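Local coordinates for protein thymine dioxygenase (Neurospora crassa, PDB 5C3Q) that binds thymine and 2-oxoglutarate at a metal centre and, as an iron-dependent dioxygenase, probably oxidises the methyl group of thymine, at residues D11-P16 against L233-P238; A45-L50 against K269-R274; A68-L73 against E121-G126; N189-L194 against Y289-F294. All coordinates share one frame; numbering follows the deposited sequence.

All four contacts lie in or against the double-stranded beta-helix of the 2-oxoglutarate oxygenases. Interactions 1 and 2 adjoin, with centres about 8 Å apart. They share neighbouring strands 13-19 and 47-51 of the large sheet, and neighbouring strands 233-236 and 273-275 of the small one. Interactions 3 and 4 form a second pair, centres about 10 Å apart, on adjacent strands 121-125 and 190-200. Interactions 1 and 3 have centres about 29 Å apart, on opposite sides of the chain's centre. Along the chain, interaction 3 closes before interaction 4 opens, while 1, 2 and 4 cross one another. N-terminal segments thus pack on the sheets that carry the metal, cosubstrate and thymine sites.

Interaction 1 of 4, residues D11-P16 against L233-P238; sequences DGLVIP and LQVKSP
Leu13 and Val235 form the tight part of this contact. The leucine side chain lies crosswise to the valine. Leu13 CD2 lies 3.9 Å from Val235 CB, and it also touches the backbone at 3.7 Å from Val235 O. CG of Leu13 stands opposite its backbone N (chi1 178°), which carries both methyls toward the partner segment. Ile15 reaches the same valine from farther along its strand: its CD1 stops 4.2 Å from Val235 CG2. These three side chains are buried. Phe47 packs on both Ile15 and Val235, and Ile243 packs on Leu13. The two strands belong to different sheets of the double-stranded beta-helix. Strand 13-15 is part of the large sheet and strand 233-236 of the small one. Their axes come no nearer than 9.0 Å and run at 122° to each other, so side chains, not strand pairing, join them here. The side chain of Val235 is about 4 Å, at the nearest atoms, from that of the metal ligand His273. Gly12 and Pro238 make the loose, solvent-exposed side. There Gly12 O lies 3.4 Å from Pro238 CG. Gly12 has a positive phi (84°), and a side chain on it would press on the proline ring. Ser237, by contrast, is buried. Its OG donates to Asp11 OD2 at 2.7 Å. The bond meets the anti side of the carboxylate, somewhat out of its plane. Ser237 OG also accepts the backbone N-H of Gln241.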
# COMPACT_ATOMS: atom_id res chain seq x y z
N ASP A 11 11.21 -7.75 -18.20
CA ASP A 11 12.37 -6.87 -18.00
C ASP A 11 13.18 -7.19 -16.75
O ASP A 11 13.75 -6.29 -16.13
CB ASP A 11 11.90 -5.41 -17.99
CG ASP A 11 13.01 -4.45 -18.33
OD1 ASP A 11 13.73 -4.71 -19.32
OD2 ASP A 11 13.17 -3.42 -17.63
N GLY A 12 13.23 -8.47 -16.38
CA GLY A 12 13.95 -8.90 -15.19
C GLY A 12 13.16 -8.78 -13.90
O GLY A 12 13.65 -9.16 -12.84
N LEU A 13 11.94 -8.24 -13.98
CA LEU A 13 11.05 -8.15 -12.82
C LEU A 13 10.17 -9.39 -12.79
O LEU A 13 9.36 -9.59 -13.70
CB LEU A 13 10.16 -6.89 -12.90
CG LEU A 13 9.15 -6.68 -11.77
CD1 LEU A 13 9.84 -6.35 -10.45
CD2 LEU A 13 8.16 -5.58 -12.13
N VAL A 14 10.34 -10.20 -11.76
CA VAL A 14 9.52 -11.40 -11.58
C VAL A 14 8.75 -11.29 -10.26
O VAL A 14 9.35 -11.33 -9.19
CB VAL A 14 10.39 -12.68 -11.61
CG1 VAL A 14 9.54 -13.93 -11.39
CG2 VAL A 14 11.11 -12.78 -12.94
N ILE A 15 7.44 -11.11 -10.36
CA ILE A 15 6.59 -11.05 -9.17
C ILE A 15 5.82 -12.36 -9.10
O ILE A 15 4.97 -12.62 -9.96
CB ILE A 15 5.61 -9.85 -9.23
CG1 ILE A 15 6.40 -8.54 -9.35
CG2 ILE A 15 4.71 -9.84 -8.01
CD1 ILE A 15 5.55 -7.31 -9.60
N PRO A 16 6.11 -13.19 -8.08
CA PRO A 16 5.47 -14.50 -8.00
C PRO A 16 4.01 -14.41 -7.59
O PRO A 16 3.61 -13.46 -6.90
CB PRO A 16 6.27 -15.21 -6.91
CG PRO A 16 6.71 -14.11 -6.01
CD PRO A 16 6.98 -12.94 -6.92
N LEU A 233 -1.39 0.20 -12.43
CA LEU A 233 -0.30 0.02 -11.46
C LEU A 233 0.95 -0.50 -12.15
O LEU A 233 0.89 -1.44 -12.94
CB LEU A 233 -0.72 -0.94 -10.35
CG LEU A 233 0.37 -1.29 -9.32
CD1 LEU A 233 0.78 -0.07 -8.51
CD2 LEU A 233 -0.11 -2.40 -8.40
N GLN A 234 2.09 0.12 -11.85
CA GLN A 234 3.36 -0.26 -12.45
C GLN A 234 4.43 -0.34 -11.38
O GLN A 234 4.45 0.45 -10.44
CB GLN A 234 3.78 0.75 -13.52
CG GLN A 234 2.84 0.82 -14.71
CD GLN A 234 3.40 1.67 -15.84
OE1 GLN A 234 4.09 2.66 -15.62
NE2 GLN A 234 3.08 1.28 -17.07
N VAL A 235 5.32 -1.32 -11.53
CA VAL A 235 6.39 -1.57 -10.58
C VAL A 235 7.70 -1.44 -11.34
O VAL A 235 7.83 -1.94 -12.46
CB VAL A 235 6.25 -2.99 -9.98
CG1 VAL A 235 7.41 -3.31 -9.05
CG2 VAL A 235 4.92 -3.13 -9.25
N LYS A 236 8.68 -0.78 -10.73
CA LYS A 236 9.96 -0.55 -11.39
C LYS A 236 10.81 -1.82 -11.39
O LYS A 236 11.00 -2.47 -10.36
CB LYS A 236 10.71 0.62 -10.73
CG LYS A 236 11.69 1.30 -11.66
CD LYS A 236 11.95 2.75 -11.27
CE LYS A 236 12.79 3.45 -12.33
NZ LYS A 236 13.48 4.67 -11.82
N SER A 237 11.30 -2.19 -12.57
CA SER A 237 12.14 -3.37 -12.74
C SER A 237 13.57 -3.09 -12.28
O SER A 237 13.96 -1.93 -12.13
CB SER A 237 12.16 -3.78 -14.21
OG SER A 237 12.97 -2.90 -14.97
N PRO A 238 14.37 -4.16 -12.06
CA PRO A 238 15.79 -3.97 -11.74
C PRO A 238 16.61 -3.28 -12.84
O PRO A 238 17.71 -2.80 -12.56
CB PRO A 238 16.30 -5.40 -11.50
CG PRO A 238 15.26 -6.31 -12.06
CD PRO A 238 13.97 -5.57 -11.92

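Interaction 2 of 4, residues A45-L50 against K269-R274. With NI (nickel (II) ion), chain E; EDO (1,2-ethanediol), chain H.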
# COMPACT_ATOMS: atom_id res chain seq x y z
N ALA A 45 12.00 -8.99 -5.94
CA ALA A 45 11.12 -7.99 -6.56
C ALA A 45 10.59 -6.95 -5.58
O ALA A 45 10.27 -5.83 -5.98
CB ALA A 45 9.94 -8.69 -7.23
N GLY A 46 10.49 -7.32 -4.31
CA GLY A 46 9.87 -6.47 -3.30
C GLY A 46 8.36 -6.53 -3.32
O GLY A 46 7.70 -5.91 -2.49
N PHE A 47 7.82 -7.31 -4.27
CA PHE A 47 6.39 -7.43 -4.54
C PHE A 47 6.04 -8.91 -4.71
O PHE A 47 6.82 -9.67 -5.29
CB PHE A 47 6.05 -6.72 -5.85
CG PHE A 47 5.61 -5.29 -5.69
CD1 PHE A 47 6.54 -4.29 -5.42
CD2 PHE A 47 4.28 -4.94 -5.83
CE1 PHE A 47 6.14 -2.97 -5.28
CE2 PHE A 47 3.88 -3.62 -5.69
CZ PHE A 47 4.81 -2.64 -5.42
N ILE A 48 4.87 -9.31 -4.20
CA ILE A 48 4.27 -10.61 -4.53
C ILE A 48 2.76 -10.44 -4.77
O ILE A 48 2.18 -9.42 -4.41
CB ILE A 48 4.50 -11.65 -3.41
CG1 ILE A 48 3.79 -11.23 -2.11
CG2 ILE A 48 6.00 -11.84 -3.17
CD1 ILE A 48 3.88 -12.26 -1.00
N TYR A 49 2.15 -11.43 -5.42
CA TYR A 49 0.69 -11.55 -5.47
C TYR A 49 0.31 -12.74 -4.60
O TYR A 49 0.92 -13.81 -4.73
CB TYR A 49 0.17 -11.83 -6.88
CG TYR A 49 0.09 -10.67 -7.85
CD1 TYR A 49 1.15 -9.79 -8.03
CD2 TYR A 49 -1.04 -10.51 -8.66
CE1 TYR A 49 1.08 -8.76 -8.96
CE2 TYR A 49 -1.12 -9.49 -9.59
CZ TYR A 49 -0.06 -8.62 -9.74
OH TYR A 49 -0.14 -7.60 -10.67
N LEU A 50 -0.69 -12.57 -3.76
CA LEU A 50 -1.25 -13.67 -2.99
C LEU A 50 -2.66 -13.99 -3.46
O LEU A 50 -3.46 -13.08 -3.68
CB LEU A 50 -1.30 -13.33 -1.50
CG LEU A 50 0.04 -13.13 -0.79
CD1 LEU A 50 -0.21 -12.79 0.66
CD2 LEU A 50 0.92 -14.37 -0.92
N LYS A 269 13.49 -5.94 -0.37
CA LYS A 269 13.44 -4.76 -1.23
C LYS A 269 12.14 -3.98 -1.06
O LYS A 269 11.08 -4.57 -0.93
CB LYS A 269 13.56 -5.15 -2.72
CG LYS A 269 14.64 -6.17 -3.04
CD LYS A 269 16.04 -5.67 -2.73
CE LYS A 269 17.07 -6.74 -3.06
NZ LYS A 269 18.47 -6.26 -2.93
N SER A 270 12.24 -2.65 -1.05
CA SER A 270 11.08 -1.78 -1.15
C SER A 270 11.16 -1.09 -2.51
O SER A 270 12.07 -0.31 -2.76
CB SER A 270 11.07 -0.73 -0.04
OG SER A 270 9.93 0.11 -0.18
N THR A 271 10.20 -1.40 -3.37
CA THR A 271 10.33 -1.11 -4.80
C THR A 271 9.43 0.05 -5.22
O THR A 271 8.30 0.17 -4.74
CB THR A 271 10.00 -2.37 -5.62
OG1 THR A 271 10.86 -3.43 -5.18
CG2 THR A 271 10.21 -2.15 -7.12
N VAL A 272 9.95 0.87 -6.12
CA VAL A 272 9.26 2.05 -6.61
C VAL A 272 8.09 1.61 -7.48
O VAL A 272 8.23 0.70 -8.31
CB VAL A 272 10.20 2.97 -7.41
CG1 VAL A 272 9.45 4.15 -8.03
CG2 VAL A 272 11.34 3.48 -6.52
N HIS A 273 6.94 2.24 -7.28
CA HIS A 273 5.75 1.96 -8.06
C HIS A 273 4.91 3.22 -8.25
O HIS A 273 5.11 4.22 -7.57
CB HIS A 273 4.92 0.85 -7.40
CG HIS A 273 4.62 1.09 -5.96
ND1 HIS A 273 5.59 1.05 -4.98
CD2 HIS A 273 3.46 1.38 -5.33
CE1 HIS A 273 5.04 1.31 -3.81
NE2 HIS A 273 3.75 1.51 -4.00
N ARG A 274 3.97 3.16 -9.20
CA ARG A 274 3.15 4.30 -9.57
C ARG A 274 1.86 3.80 -10.20
O ARG A 274 1.71 2.60 -10.44
CB ARG A 274 3.90 5.20 -10.55
CG ARG A 274 4.05 4.62 -11.95
CD ARG A 274 4.99 5.44 -12.82
NE ARG A 274 5.04 4.91 -14.18
CZ ARG A 274 5.65 5.50 -15.21
NH1 ARG A 274 6.27 6.67 -15.05
NH2 ARG A 274 5.63 4.93 -16.40
NI NI E . 2.25 2.75 -2.87
C1 EDO H . 13.44 -4.59 -7.85
O1 EDO H . 14.39 -3.96 -8.73
C2 EDO H . 13.89 -4.39 -6.41
O2 EDO H . 13.53 -3.08 -5.95
O HOH W 1 8.10 -3.07 -2.44
O HOH W 2 1.20 0.92 -2.23
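Gly46 and Lys269 bring the two backbones closest, with CA atoms 4.5 Å apart. Gly46 is the first residue to leave the helical conformation after helix 28-44, and its phi is positive (81°). A CB here would collide with Thr271 OG1 and with Lys269 O. From this point the first segment runs into strand 47-51 of the large sheet of the double-stranded beta-helix. The second runs into strand 273-275 of the small sheet. A water joins the backbones by donating to Gly46 O and accepting from Thr271 N. Thr271 supplies the direct bond: its OG1 donates to Ala45 O at 2.6 Å, from a position tilted out of the carbonyl plane. The same OG1 accepts from a bound ethanediol, probably left from crystallisation. Phe47 lies between the two segments and also packs on Ile15 and Val235. Its edge meets Thr271, with CE1 3.9 Å from Thr271 CB. CZ then points at one face of His273, offset toward the rim. This is a T-shaped pair, with centroids 5.3 Å apart and planes at 73°. CG of His273 sits between its backbone N and carbonyl carbon (chi1 52°), which turns the ring toward Phe47 and the Thr271 carbonyl. His273 ND1 donates to Thr271 O at 2.9 Å, nearly in the imidazole plane and in the carbonyl plane. That bond is consistent with an imidazole held in place for the metal. With His216 and Asp218 it makes the facial triad of two histidines and a carboxylate. His273 NE2 binds the nickel ion at 2.2 Å.

Interaction 3 of 4, residues A68-L73 against E121-G126. With EDO (1,2-ethanediol), chain I.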
# COMPACT_ATOMS: atom_id res chain seq x y z
N ALA A 68 -16.94 2.97 -2.88
CA ALA A 68 -17.52 3.72 -4.00
C ALA A 68 -18.66 4.63 -3.53
O ALA A 68 -18.83 5.73 -4.04
CB ALA A 68 -18.03 2.76 -5.08
N LYS A 69 -19.43 4.17 -2.55
CA LYS A 69 -20.51 4.97 -1.98
C LYS A 69 -19.99 6.19 -1.21
O LYS A 69 -20.61 7.25 -1.24
CB LYS A 69 -21.42 4.12 -1.09
CG LYS A 69 -22.31 3.17 -1.89
CD LYS A 69 -23.01 2.16 -1.00
CE LYS A 69 -23.83 1.18 -1.83
NZ LYS A 69 -24.79 0.42 -0.98
N PHE A 70 -18.84 6.05 -0.54
CA PHE A 70 -18.24 7.20 0.13
C PHE A 70 -17.82 8.28 -0.86
O PHE A 70 -18.09 9.45 -0.65
CB PHE A 70 -17.03 6.82 0.97
CG PHE A 70 -16.29 8.00 1.54
CD1 PHE A 70 -16.69 8.57 2.74
CD2 PHE A 70 -15.23 8.57 0.85
CE1 PHE A 70 -16.03 9.67 3.25
CE2 PHE A 70 -14.56 9.67 1.36
CZ PHE A 70 -14.96 10.22 2.56
N PHE A 71 -17.14 7.88 -1.93
CA PHE A 71 -16.59 8.86 -2.87
C PHE A 71 -17.68 9.54 -3.71
O PHE A 71 -17.45 10.62 -4.26
CB PHE A 71 -15.49 8.23 -3.73
CG PHE A 71 -14.23 7.94 -2.96
CD1 PHE A 71 -13.44 8.98 -2.48
CD2 PHE A 71 -13.84 6.63 -2.68
CE1 PHE A 71 -12.29 8.72 -1.75
CE2 PHE A 71 -12.69 6.37 -1.96
CZ PHE A 71 -11.91 7.41 -1.50
N LYS A 72 -18.85 8.92 -3.78
CA LYS A 72 -20.03 9.53 -4.41
C LYS A 72 -20.66 10.64 -3.56
O LYS A 72 -21.51 11.38 -4.05
CB LYS A 72 -21.09 8.47 -4.72
CG LYS A 72 -20.79 7.65 -5.96
CD LYS A 72 -21.82 6.55 -6.17
CE LYS A 72 -21.72 5.95 -7.56
NZ LYS A 72 -22.76 4.92 -7.80
N LEU A 73 -20.26 10.76 -2.29
CA LEU A 73 -20.67 11.88 -1.45
C LEU A 73 -20.31 13.22 -2.09
O LEU A 73 -19.32 13.32 -2.83
CB LEU A 73 -20.00 11.81 -0.07
CG LEU A 73 -20.80 11.51 1.21
CD1 LEU A 73 -22.10 10.74 0.99
CD2 LEU A 73 -19.90 10.78 2.21
N GLU A 121 -8.50 10.67 -5.39
CA GLU A 121 -8.91 11.09 -4.06
C GLU A 121 -8.78 9.90 -3.12
O GLU A 121 -8.79 8.75 -3.56
CB GLU A 121 -10.34 11.67 -4.05
CG GLU A 121 -11.39 10.78 -4.69
CD GLU A 121 -12.78 11.41 -4.73
OE1 GLU A 121 -13.05 12.37 -3.97
OE2 GLU A 121 -13.61 10.93 -5.52
N SER A 122 -8.63 10.18 -1.83
CA SER A 122 -8.41 9.13 -0.85
C SER A 122 -9.09 9.43 0.47
O SER A 122 -9.38 10.58 0.81
CB SER A 122 -6.91 8.91 -0.63
OG SER A 122 -6.30 10.06 -0.06
N TYR A 123 -9.37 8.36 1.21
CA TYR A 123 -9.90 8.46 2.56
C TYR A 123 -9.18 7.43 3.42
O TYR A 123 -9.21 6.23 3.14
CB TYR A 123 -11.40 8.21 2.55
CG TYR A 123 -12.03 8.30 3.92
CD1 TYR A 123 -12.25 9.53 4.53
CD2 TYR A 123 -12.39 7.15 4.61
CE1 TYR A 123 -12.82 9.61 5.79
CE2 TYR A 123 -12.96 7.22 5.86
CZ TYR A 123 -13.17 8.45 6.45
OH TYR A 123 -13.74 8.51 7.70
N GLU A 124 -8.55 7.91 4.49
CA GLU A 124 -7.71 7.07 5.34
C GLU A 124 -8.29 6.84 6.74
O GLU A 124 -8.74 7.77 7.41
CB GLU A 124 -6.31 7.66 5.40
CG GLU A 124 -5.57 7.46 4.08
CD GLU A 124 -4.35 8.34 3.93
OE1 GLU A 124 -3.31 7.82 3.48
OE2 GLU A 124 -4.45 9.54 4.23
N ILE A 125 -8.25 5.57 7.14
CA ILE A 125 -8.81 5.10 8.40
C ILE A 125 -7.69 4.43 9.19
O ILE A 125 -7.00 3.56 8.65
CB ILE A 125 -9.93 4.07 8.13
CG1 ILE A 125 -11.12 4.74 7.43
CG2 ILE A 125 -10.39 3.41 9.42
CD1 ILE A 125 -11.93 3.78 6.57
N GLY A 126 -7.52 4.83 10.44
CA GLY A 126 -6.56 4.18 11.35
C GLY A 126 -7.30 3.29 12.32
O GLY A 126 -8.52 3.15 12.23
C1 EDO I . -3.06 11.95 2.81
O1 EDO I . -2.91 10.67 2.20
C2 EDO I . -2.66 13.05 1.84
O2 EDO I . -1.26 13.33 1.93
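Phe71 turns its ring toward Glu121 because CG lies opposite its own carbonyl carbon (chi1 -70°). Phe70 takes the other setting, with CG opposite its backbone N (chi1 173°), and its ring goes to Tyr123. Both phenylalanines sit near the C-terminal end of helix 57-71. This helix lies against strand 121-125, which extends the large sheet of the double-stranded beta-helix. The Phe71 ring and the glutamate chain run alongside each other, pointing opposite ways. Phe71 CD1 is 3.4 Å from Glu121 CD. The carboxylate is buried, but its oxygens have partners beyond the contact: OE2 accepts from His195 ND1, and OE1 has a salt bridge to Lys78 and a bond from Tyr92 OH. Farther along the ring, CZ of Phe71 reaches Tyr123 N at 3.8 Å, edge on. One face of the Phe71 ring takes Phe70 CD2 over its centre. Replacing Phe71 with alanine would probably open a gap beside the buried Glu121 carboxylate and leave the edge of the Phe70 ring without the face it points at. Phe70 and Tyr123 meet obliquely, with ring planes at 37° and centroids 4.4 Å apart. Tyr123 is also held at its far end, where OH bonds to Pro136 O. At the closest point of the pair, Phe70 CZ sits 3.4 Å from Tyr123 CD1.

Interaction 4 of 4, residues N189-L194 against Y289-F294; sequences NILRLL and YSIAYF. With TDR (thymine), chain G; AKG (2-oxoglutaric acid), chain F; EDO (1,2-ethanediol), chain I.
Arg192 and Ser290 hold the two ends of 2-oxoglutarate. Arg192 NH1 donates to O2 of the cosubstrate at 2.9 Å, in the guanidinium plane. The arginine chain is extended as far as CD and bent at chi3 (-100°), which brings NH1 there. Ser290 OG donates to O4 of the far carboxylate at 2.7 Å. Tyr196 and Arg288 also bond the cosubstrate. Glu124 makes a salt bridge to Arg192 NE. Arg192 and Ser290 sit on antiparallel neighbours in the large sheet of the double-stranded beta-helix, joined by six backbone bonds. Asn189 ND2 adds a bond to Tyr293 OH at 2.9 Å. Arg192, Leu194, Ser290, Ala292 and Phe294 line the active-site face. Phe294 CE2 lies over one face of the guanidinium, 3.6 Å from Arg192 NE, with the planes at 80°. The phenyl face itself covers thymine, with the base's C4 over the ring centre. Putting alanine in place of Phe294 would probably leave one face of the thymine without this cover and remove the ring packed over the guanidinium. On the other face of the sheet, Leu191, Leu193, Ile291 and Tyr293 pack toward helices 147-173 and 57-71. Leu191 CD1 and Ile291 CG2 are unusually tight there, at 3.4 Å.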
# COMPACT_ATOMS: atom_id res chain seq x y z
N ASN A 189 -1.96 0.51 11.76
CA ASN A 189 -2.01 0.46 10.31
C ASN A 189 -2.94 1.54 9.76
O ASN A 189 -3.72 2.13 10.51
CB ASN A 189 -2.50 -0.93 9.90
CG ASN A 189 -1.64 -2.04 10.49
OD1 ASN A 189 -0.42 -1.89 10.62
ND2 ASN A 189 -2.27 -3.15 10.87
N ILE A 190 -2.85 1.80 8.46
CA ILE A 190 -3.70 2.79 7.81
C ILE A 190 -4.42 2.15 6.63
O ILE A 190 -3.78 1.60 5.72
CB ILE A 190 -2.91 4.03 7.36
CG1 ILE A 190 -2.35 4.79 8.57
CG2 ILE A 190 -3.77 4.95 6.50
CD1 ILE A 190 -3.39 5.49 9.43
N LEU A 191 -5.74 2.21 6.66
CA LEU A 191 -6.58 1.72 5.58
C LEU A 191 -6.86 2.90 4.65
O LEU A 191 -7.62 3.81 5.00
CB LEU A 191 -7.87 1.13 6.15
CG LEU A 191 -9.03 0.75 5.23
CD1 LEU A 191 -8.59 -0.28 4.20
CD2 LEU A 191 -10.18 0.21 6.06
N ARG A 192 -6.23 2.89 3.47
CA ARG A 192 -6.41 3.95 2.48
C ARG A 192 -7.34 3.50 1.36
O ARG A 192 -6.98 2.66 0.53
CB ARG A 192 -5.05 4.37 1.90
CG ARG A 192 -5.15 5.48 0.87
CD ARG A 192 -3.81 5.77 0.21
NE ARG A 192 -3.14 6.93 0.79
CZ ARG A 192 -2.01 7.46 0.35
NH1 ARG A 192 -1.37 6.93 -0.69
NH2 ARG A 192 -1.50 8.53 0.95
N LEU A 193 -8.54 4.07 1.35
CA LEU A 193 -9.48 3.91 0.25
C LEU A 193 -9.09 4.89 -0.86
O LEU A 193 -8.85 6.06 -0.58
CB LEU A 193 -10.91 4.21 0.71
CG LEU A 193 -11.40 3.46 1.95
CD1 LEU A 193 -12.83 3.84 2.25
CD2 LEU A 193 -11.27 1.95 1.77
N LEU A 194 -9.01 4.40 -2.09
CA LEU A 194 -8.61 5.22 -3.23
C LEU A 194 -9.65 5.18 -4.34
O LEU A 194 -10.18 4.13 -4.69
CB LEU A 194 -7.27 4.74 -3.80
CG LEU A 194 -6.04 5.09 -2.97
CD1 LEU A 194 -4.90 4.10 -3.20
CD2 LEU A 194 -5.59 6.51 -3.28
N TYR A 289 -10.87 1.99 -8.76
CA TYR A 289 -10.89 1.87 -7.31
C TYR A 289 -9.80 0.93 -6.86
O TYR A 289 -9.60 -0.14 -7.44
CB TYR A 289 -12.23 1.32 -6.82
CG TYR A 289 -13.37 2.26 -7.08
CD1 TYR A 289 -13.67 3.27 -6.18
CD2 TYR A 289 -14.14 2.15 -8.23
CE1 TYR A 289 -14.72 4.15 -6.41
CE2 TYR A 289 -15.19 3.02 -8.48
CZ TYR A 289 -15.47 4.02 -7.56
OH TYR A 289 -16.51 4.88 -7.80
N SER A 290 -9.08 1.35 -5.82
CA SER A 290 -8.17 0.46 -5.13
C SER A 290 -8.23 0.75 -3.64
O SER A 290 -8.76 1.78 -3.20
CB SER A 290 -6.74 0.60 -5.66
OG SER A 290 -6.22 1.88 -5.39
N ILE A 291 -7.70 -0.19 -2.87
CA ILE A 291 -7.59 -0.05 -1.43
C ILE A 291 -6.17 -0.44 -1.04
O ILE A 291 -5.74 -1.57 -1.28
CB ILE A 291 -8.61 -0.94 -0.69
CG1 ILE A 291 -10.04 -0.61 -1.17
CG2 ILE A 291 -8.48 -0.75 0.81
CD1 ILE A 291 -11.12 -1.49 -0.57
N ALA A 292 -5.45 0.51 -0.46
CA ALA A 292 -4.12 0.26 0.07
C ALA A 292 -4.20 0.18 1.58
O ALA A 292 -4.53 1.16 2.25
CB ALA A 292 -3.15 1.35 -0.35
N TYR A 293 -3.89 -0.99 2.13
CA TYR A 293 -3.79 -1.16 3.56
C TYR A 293 -2.32 -1.12 3.97
O TYR A 293 -1.58 -2.10 3.79
CB TYR A 293 -4.47 -2.45 4.00
CG TYR A 293 -4.59 -2.62 5.50
CD1 TYR A 293 -5.66 -2.08 6.20
CD2 TYR A 293 -3.62 -3.32 6.21
CE1 TYR A 293 -5.77 -2.23 7.57
CE2 TYR A 293 -3.73 -3.48 7.58
CZ TYR A 293 -4.80 -2.94 8.26
OH TYR A 293 -4.91 -3.09 9.62
N PHE A 294 -1.89 0.03 4.48
CA PHE A 294 -0.50 0.23 4.89
C PHE A 294 -0.29 -0.42 6.25
O PHE A 294 -0.90 -0.01 7.25
CB PHE A 294 -0.17 1.72 4.99
CG PHE A 294 -0.33 2.46 3.69
CD1 PHE A 294 0.41 2.09 2.58
CD2 PHE A 294 -1.20 3.53 3.59
CE1 PHE A 294 0.28 2.78 1.38
CE2 PHE A 294 -1.34 4.22 2.40
CZ PHE A 294 -0.60 3.85 1.30
N1 TDR G . 0.70 6.93 3.63
C2 TDR G . 1.08 5.97 4.64
O2 TDR G . 0.60 6.04 5.75
N3 TDR G . 2.03 4.93 4.32
C4 TDR G . 2.60 4.84 3.01
O4 TDR G . 3.39 3.95 2.78
C5 TDR G . 2.22 5.82 1.98
CM5 TDR G . 2.78 5.78 0.59
C6 TDR G . 1.25 6.87 2.32
C1 AKG F . -0.47 3.93 -2.66
O1 AKG F . 0.59 4.01 -1.97
O2 AKG F . -1.53 4.47 -2.29
C2 AKG F . -0.45 3.19 -3.93
O5 AKG F . 0.61 2.79 -4.39
C3 AKG F . -1.76 2.92 -4.66
C4 AKG F . -1.53 2.00 -5.86
C5 AKG F . -2.83 1.66 -6.55
O3 AKG F . -2.88 0.60 -7.20
O4 AKG F . -3.81 2.44 -6.46
C1 EDO I . -3.06 11.95 2.81
O1 EDO I . -2.91 10.67 2.20
C2 EDO I . -2.66 13.05 1.84
O2 EDO I . -1.26 13.33 1.93